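Local coordinates for protein beta-galacturonidase (Eisenbergiella tayi, PDB 6NCW) that probably hydrolyses terminal beta-linked galacturonic acid residues, as a family 2 glycoside hydrolase with a site that binds galacturonate, at residues K169-R175 with E206-T212; A150-I155 with I233-L237. All coordinates share one frame; numbering follows the deposited sequence.

Contact 1 (K169-R175 with E206-T212); sequences KAEICVR and EEKSFST
I172 and V174 pair with F210 and K208 in an antiparallel sheet, the strand axes 4.5 Å apart and their N-to-C directions at 160°. I172/F210 and V174/K208 are hydrogen-bonded pairs, each with two N-H...O=C bonds. E171/S211, C173/S209 and R175/E207 are non-hydrogen-bonded pairs. At the A170/T212 end the pattern changes. T212 N donates to A170 O (2.9 Å), but A170 N donates to T212 OG1 (3.2 Å), with a nearly straight N-H...O angle of 173°. T212 holds this hydroxyl between its backbone N and carbonyl carbon (chi1 78°), so that it stands where a main-chain oxygen would otherwise serve.

E171, C173, R175, E207, S209 and S211 share one face. E171 extends with CG anti to its backbone N. Its CG lies against S211 OG, and its OE1 takes a weak hydrogen bond from S209 OG (3.4 Å). On the E171 side, K169 NZ hydrogen-bonds Y403 OH. E207 reaches diagonally, so that its OE2 comes to 3.2 Å from C173 SG. E207 OE1 rests near R175 CD (3.4 Å). The planes of the R175 guanidinium and the E207 carboxylate are turned only slightly from each other, yet the charged atoms stay beyond salt-bridge range. One water joins them: it accepts from R175 NH1 in the guanidinium plane and donates to E207 OE1 (2.8 Å). W154 of strand 150-162 lies on E171 and C173.

Apart from K208, the other face is apolar. The F210 ring crosses V174 at about a right angle; F210 CE2 lies 4.1 Å from V174 CG2. I172 packs on V186, V188 and A235, and F210 on I200.

Strand 207-216 thus forms an edge of the three-strand sheet within this chain. I172 and V174 turn hydrocarbon to the sandwich core. On the opposite face, the water probably softens the R175-E207 attraction.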
loop_
_atom_site.group_PDB
_atom_site.type_symbol
_atom_site.label_atom_id
_atom_site.label_comp_id
_atom_site.label_asym_id
_atom_site.label_seq_id
_atom_site.Cartn_x
_atom_site.Cartn_y
_atom_site.Cartn_z
ATOM N N LYS A 169 -32.874 -37.331 -24.836
ATOM C CA LYS A 169 -33.437 -36.858 -26.090
ATOM C C LYS A 169 -32.434 -35.904 -26.730
ATOM O O LYS A 169 -31.831 -35.085 -26.035
ATOM C CB LYS A 169 -34.785 -36.169 -25.815
ATOM C CG LYS A 169 -35.371 -35.362 -26.941
ATOM C CD LYS A 169 -36.678 -34.696 -26.502
ATOM C CE LYS A 169 -36.418 -33.533 -25.547
ATOM N NZ LYS A 169 -37.582 -32.591 -25.456
ATOM N N ALA A 170 -32.229 -36.024 -28.038
ATOM C CA ALA A 170 -31.310 -35.166 -28.773
ATOM C C ALA A 170 -32.059 -34.421 -29.870
ATOM O O ALA A 170 -32.948 -34.974 -30.515
ATOM C CB ALA A 170 -30.171 -35.961 -29.394
ATOM N N GLU A 171 -31.703 -33.161 -30.078
ATOM C CA GLU A 171 -32.314 -32.345 -31.113
ATOM C C GLU A 171 -31.181 -31.670 -31.859
ATOM O O GLU A 171 -30.256 -31.135 -31.238
ATOM C CB GLU A 171 -33.284 -31.316 -30.526
ATOM C CG GLU A 171 -34.017 -30.470 -31.561
ATOM C CD GLU A 171 -34.959 -29.435 -30.931
ATOM O OE1 GLU A 171 -35.346 -28.474 -31.635
ATOM O OE2 GLU A 171 -35.316 -29.584 -29.739
ATOM N N ILE A 172 -31.224 -31.739 -33.181
ATOM C CA ILE A 172 -30.138 -31.257 -34.014
ATOM C C ILE A 172 -30.711 -30.321 -35.052
ATOM O O ILE A 172 -31.775 -30.591 -35.618
ATOM C CB ILE A 172 -29.388 -32.418 -34.691
ATOM C CG1 ILE A 172 -29.007 -33.442 -33.640
ATOM C CG2 ILE A 172 -28.145 -31.913 -35.386
ATOM C CD1 ILE A 172 -27.985 -34.375 -34.110
ATOM N N CYS A 173 -29.998 -29.233 -35.312
ATOM C CA CYS A 173 -30.389 -28.244 -36.300
ATOM C C CYS A 173 -29.415 -28.304 -37.471
ATOM O O CYS A 173 -28.200 -28.222 -37.271
ATOM C CB CYS A 173 -30.397 -26.856 -35.665
ATOM S SG CYS A 173 -31.106 -25.603 -36.674
ATOM N N VAL A 174 -29.941 -28.475 -38.685
ATOM C CA VAL A 174 -29.123 -28.574 -39.890
ATOM C C VAL A 174 -29.482 -27.422 -40.813
ATOM O O VAL A 174 -30.662 -27.097 -40.995
ATOM C CB VAL A 174 -29.305 -29.925 -40.614
ATOM C CG1 VAL A 174 -28.148 -30.172 -41.581
ATOM C CG2 VAL A 174 -29.405 -31.059 -39.611
ATOM N N ARG A 175 -28.462 -26.797 -41.386
ATOM C CA ARG A 175 -28.642 -25.696 -42.320
ATOM C C ARG A 175 -28.112 -26.127 -43.681
ATOM O O ARG A 175 -26.955 -26.554 -43.801
ATOM C CB ARG A 175 -27.932 -24.434 -41.833
ATOM C CG ARG A 175 -28.077 -23.223 -42.742
ATOM C CD ARG A 175 -27.644 -21.994 -41.974
ATOM N NE ARG A 175 -27.384 -20.827 -42.809
ATOM C CZ ARG A 175 -26.932 -19.667 -42.327
ATOM N NH1 ARG A 175 -26.702 -19.530 -41.021
ATOM N NH2 ARG A 175 -26.713 -18.641 -43.140
ATOM N N GLU A 206 -32.818 -24.157 -46.468
ATOM C CA GLU A 206 -33.636 -24.327 -45.280
ATOM C C GLU A 206 -32.747 -24.661 -44.089
ATOM O O GLU A 206 -31.814 -25.462 -44.204
ATOM C CB GLU A 206 -34.672 -25.438 -45.477
ATOM C CG GLU A 206 -35.715 -25.553 -44.371
ATOM C CD GLU A 206 -36.630 -26.772 -44.528
ATOM O OE1 GLU A 206 -37.617 -26.879 -43.759
ATOM O OE2 GLU A 206 -36.371 -27.624 -45.412
ATOM N N GLU A 207 -33.037 -24.036 -42.950
ATOM C CA GLU A 207 -32.527 -24.474 -41.660
ATOM C C GLU A 207 -33.690 -25.070 -40.876
ATOM O O GLU A 207 -34.743 -24.437 -40.757
ATOM C CB GLU A 207 -31.882 -23.319 -40.886
ATOM C CG GLU A 207 -31.369 -23.730 -39.511
ATOM C CD GLU A 207 -30.555 -22.658 -38.801
ATOM O OE1 GLU A 207 -29.874 -21.866 -39.477
ATOM O OE2 GLU A 207 -30.592 -22.615 -37.551
ATOM N N LYS A 208 -33.510 -26.287 -40.366
ATOM C CA LYS A 208 -34.569 -26.967 -39.635
ATOM C C LYS A 208 -33.948 -27.908 -38.613
ATOM O O LYS A 208 -32.812 -28.360 -38.783
ATOM C CB LYS A 208 -35.486 -27.742 -40.584
ATOM C CG LYS A 208 -36.865 -28.039 -40.012
ATOM C CD LYS A 208 -37.815 -28.585 -41.094
ATOM C CE LYS A 208 -37.518 -30.028 -41.456
ATOM N NZ LYS A 208 -38.263 -30.995 -40.598
ATOM N N SER A 209 -34.692 -28.186 -37.540
ATOM C CA SER A 209 -34.242 -29.115 -36.516
ATOM C C SER A 209 -35.053 -30.403 -36.562
ATOM O O SER A 209 -36.186 -30.441 -37.049
ATOM C CB SER A 209 -34.313 -28.500 -35.107
ATOM O OG SER A 209 -35.417 -27.625 -34.953
ATOM N N PHE A 210 -34.432 -31.467 -36.058
ATOM C CA PHE A 210 -34.985 -32.813 -36.049
ATOM C C PHE A 210 -34.697 -33.412 -34.682
ATOM O O PHE A 210 -33.582 -33.274 -34.171
ATOM C CB PHE A 210 -34.371 -33.673 -37.166
ATOM C CG PHE A 210 -34.412 -33.015 -38.527
ATOM C CD1 PHE A 210 -35.453 -33.267 -39.403
ATOM C CD2 PHE A 210 -33.427 -32.124 -38.916
ATOM C CE1 PHE A 210 -35.494 -32.656 -40.644
ATOM C CE2 PHE A 210 -33.461 -31.511 -40.156
ATOM C CZ PHE A 210 -34.497 -31.772 -41.020
ATOM N N SER A 211 -35.694 -34.045 -34.076
ATOM C CA SER A 211 -35.544 -34.588 -32.733
ATOM C C SER A 211 -35.593 -36.104 -32.762
ATOM O O SER A 211 -36.323 -36.698 -33.558
ATOM C CB SER A 211 -36.627 -34.065 -31.789
ATOM O OG SER A 211 -36.428 -32.694 -31.515
ATOM N N THR A 212 -34.805 -36.721 -31.895
ATOM C CA THR A 212 -34.987 -38.125 -31.609
ATOM C C THR A 212 -36.115 -38.303 -30.599
ATOM O O THR A 212 -36.615 -37.348 -29.993
ATOM C CB THR A 212 -33.707 -38.749 -31.059
ATOM O OG1 THR A 212 -33.563 -38.399 -29.669
ATOM C CG2 THR A 212 -32.495 -38.288 -31.874
HETATM O O HOH W 1 -27.371 -21.236 -38.293
#

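Contact 2 (A150-I155 with I233-L237)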
loop_
_atom_site.group_PDB
_atom_site.type_symbol
_atom_site.label_atom_id
_atom_site.label_comp_id
_atom_site.label_asym_id
_atom_site.label_seq_id
_atom_site.Cartn_x
_atom_site.Cartn_y
_atom_site.Cartn_z
ATOM N N ALA A 150 -23.890 -28.361 -46.678
ATOM C CA ALA A 150 -24.739 -28.253 -45.496
ATOM C C ALA A 150 -23.917 -28.584 -44.257
ATOM O O ALA A 150 -22.904 -29.286 -44.336
ATOM C CB ALA A 150 -25.953 -29.182 -45.593
ATOM N N TYR A 151 -24.373 -28.084 -43.103
ATOM C CA TYR A 151 -23.617 -28.257 -41.868
ATOM C C TYR A 151 -24.543 -28.287 -40.656
ATOM O O TYR A 151 -25.684 -27.817 -40.696
ATOM C CB TYR A 151 -22.570 -27.148 -41.694
ATOM C CG TYR A 151 -23.137 -25.773 -41.400
ATOM C CD1 TYR A 151 -23.192 -25.281 -40.089
ATOM C CD2 TYR A 151 -23.592 -24.958 -42.427
ATOM C CE1 TYR A 151 -23.704 -24.018 -39.814
ATOM C CE2 TYR A 151 -24.103 -23.697 -42.165
ATOM C CZ TYR A 151 -24.155 -23.232 -40.858
ATOM O OH TYR A 151 -24.660 -21.979 -40.616
ATOM N N LEU A 152 -24.016 -28.840 -39.569
ATOM C CA LEU A 152 -24.730 -28.936 -38.301
ATOM C C LEU A 152 -24.569 -27.625 -37.528
ATOM O O LEU A 152 -23.468 -27.283 -37.087
ATOM C CB LEU A 152 -24.205 -30.127 -37.508
ATOM C CG LEU A 152 -24.456 -31.442 -38.259
ATOM C CD1 LEU A 152 -23.966 -32.662 -37.501
ATOM C CD2 LEU A 152 -25.941 -31.568 -38.558
ATOM N N SER A 153 -25.675 -26.898 -37.355
ATOM C CA SER A 153 -25.656 -25.604 -36.682
ATOM C C SER A 153 -25.562 -25.738 -35.154
ATOM O O SER A 153 -24.841 -24.970 -34.510
ATOM C CB SER A 153 -26.894 -24.814 -37.093
ATOM O OG SER A 153 -27.137 -23.755 -36.192
ATOM N N TRP A 154 -26.271 -26.694 -34.555
ATOM C CA TRP A 154 -26.154 -26.995 -33.128
ATOM C C TRP A 154 -26.818 -28.339 -32.848
ATOM O O TRP A 154 -27.573 -28.860 -33.676
ATOM C CB TRP A 154 -26.778 -25.897 -32.240
ATOM C CG TRP A 154 -28.215 -25.460 -32.575
ATOM C CD1 TRP A 154 -28.584 -24.340 -33.262
ATOM C CD2 TRP A 154 -29.447 -26.126 -32.216
ATOM N NE1 TRP A 154 -29.950 -24.270 -33.369
ATOM C CE2 TRP A 154 -30.505 -25.347 -32.727
ATOM C CE3 TRP A 154 -29.752 -27.312 -31.528
ATOM C CZ2 TRP A 154 -31.851 -25.706 -32.565
ATOM C CZ3 TRP A 154 -31.094 -27.664 -31.362
ATOM C CH2 TRP A 154 -32.124 -26.865 -31.885
ATOM N N ILE A 155 -26.499 -28.903 -31.681
ATOM C CA ILE A 155 -27.158 -30.080 -31.123
ATOM C C ILE A 155 -27.464 -29.805 -29.643
ATOM O O ILE A 155 -26.607 -29.291 -28.918
ATOM C CB ILE A 155 -26.284 -31.341 -31.290
ATOM C CG1 ILE A 155 -26.913 -32.549 -30.594
ATOM C CG2 ILE A 155 -24.871 -31.101 -30.776
ATOM C CD1 ILE A 155 -26.277 -33.865 -31.003
ATOM N N ILE A 233 -20.999 -36.044 -26.925
ATOM C CA ILE A 233 -22.078 -36.385 -27.839
ATOM C C ILE A 233 -21.621 -35.989 -29.231
ATOM O O ILE A 233 -21.134 -34.870 -29.440
ATOM C CB ILE A 233 -23.419 -35.725 -27.448
ATOM C CG1 ILE A 233 -24.528 -36.153 -28.403
ATOM C CG2 ILE A 233 -23.333 -34.192 -27.399
ATOM C CD1 ILE A 233 -25.921 -35.788 -27.919
ATOM N N THR A 234 -21.718 -36.929 -30.173
ATOM C CA THR A 234 -21.247 -36.717 -31.537
ATOM C C THR A 234 -22.400 -36.853 -32.524
ATOM O O THR A 234 -23.186 -37.805 -32.452
ATOM C CB THR A 234 -20.136 -37.706 -31.891
ATOM O OG1 THR A 234 -19.116 -37.643 -30.886
ATOM C CG2 THR A 234 -19.526 -37.347 -33.234
ATOM N N ALA A 235 -22.488 -35.912 -33.452
ATOM C CA ALA A 235 -23.449 -35.991 -34.539
ATOM C C ALA A 235 -22.692 -35.914 -35.857
ATOM O O ALA A 235 -21.981 -34.935 -36.110
ATOM C CB ALA A 235 -24.493 -34.878 -34.438
ATOM N N VAL A 236 -22.839 -36.941 -36.695
ATOM C CA VAL A 236 -22.212 -36.966 -38.015
ATOM C C VAL A 236 -23.312 -36.878 -39.067
ATOM O O VAL A 236 -24.221 -37.716 -39.103
ATOM C CB VAL A 236 -21.332 -38.211 -38.207
ATOM C CG1 VAL A 236 -20.707 -38.220 -39.609
ATOM C CG2 VAL A 236 -20.236 -38.243 -37.142
ATOM N N LEU A 237 -23.258 -35.832 -39.885
ATOM C CA LEU A 237 -24.164 -35.664 -41.008
ATOM C C LEU A 237 -23.577 -36.353 -42.237
ATOM O O LEU A 237 -22.408 -36.132 -42.579
ATOM C CB LEU A 237 -24.395 -34.182 -41.290
ATOM C CG LEU A 237 -25.195 -33.800 -42.542
ATOM C CD1 LEU A 237 -26.675 -34.109 -42.407
ATOM C CD2 LEU A 237 -24.988 -32.320 -42.863
#
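L152 and I155 pack on A235, L237 and I233 across the core of the immunoglobulin-like beta-sandwich, a face-to-face contact between its two sheets. Strand 150-162 belongs to one sheet and strand 227-238 to the other. The axes of the short segments approach to 7.8 Å and run nearly antiparallel, at 155°. The contact is van der Waals packing, mostly between apolar side chains; L152 CD1 also comes to 3.3 Å from A235 O.

A150, L152 and I155 all point toward the opposite strand. That spacing, two residues and then three, goes with a beta bulge: S153 and W154 lie opposite the single residue C173, S153 bonding it through its N and W154 through its O, and S153 has a helix-like backbone. The extra residue returns I155 to the core side. I233, A235 and L237 point back from the other sheet.

A235 sits at the centre. Its small CB meets L152 CD1 at 3.8 Å and I155 CD1 at 4.0 Å, so the two longer side chains converge on it. L152 also packs on L237 at an oblique angle, with L152 CD2 4.1 Å from L237 CB. L237 CD2 continues over A150, lying 4.0 Å from A150 O.

The L152 backbone is tied down from outside the core: its N bonds D245 OD2 and its O accepts from R11 NH2. I155 O accepts from N366 ND2. V186, V188 and I247 line the surrounding core.

I155 and I233 both hold CG1 anti to the backbone N (chi1 175° and -178°). This sends their chains toward each other, tip to tip, and I155 CD1 and I233 CD1 meet at 3.7 Å.

The centres of contacts 1 and 2 lie about 9 Å apart in the same immunoglobulin-like sandwich. Along the chain the order is 150-155, 169-175, 206-212, 233-237, so contact 1 falls between the two halves of contact 2. Strand 165-176 is the middle of a three-strand antiparallel sheet, with 150-162 on one side and 207-216 on the other. Contact 1 is pairing within that sheet. Contact 2 joins the sheet to its partner across the core. The link is direct: the backbone O and N of C173 probably both bond the S153-W154 bulge. I172 and V174 also pack on A235 and L237 in the core. Both contacts are away from the galacturonate site and build the sandwich domain beside the TIM barrel.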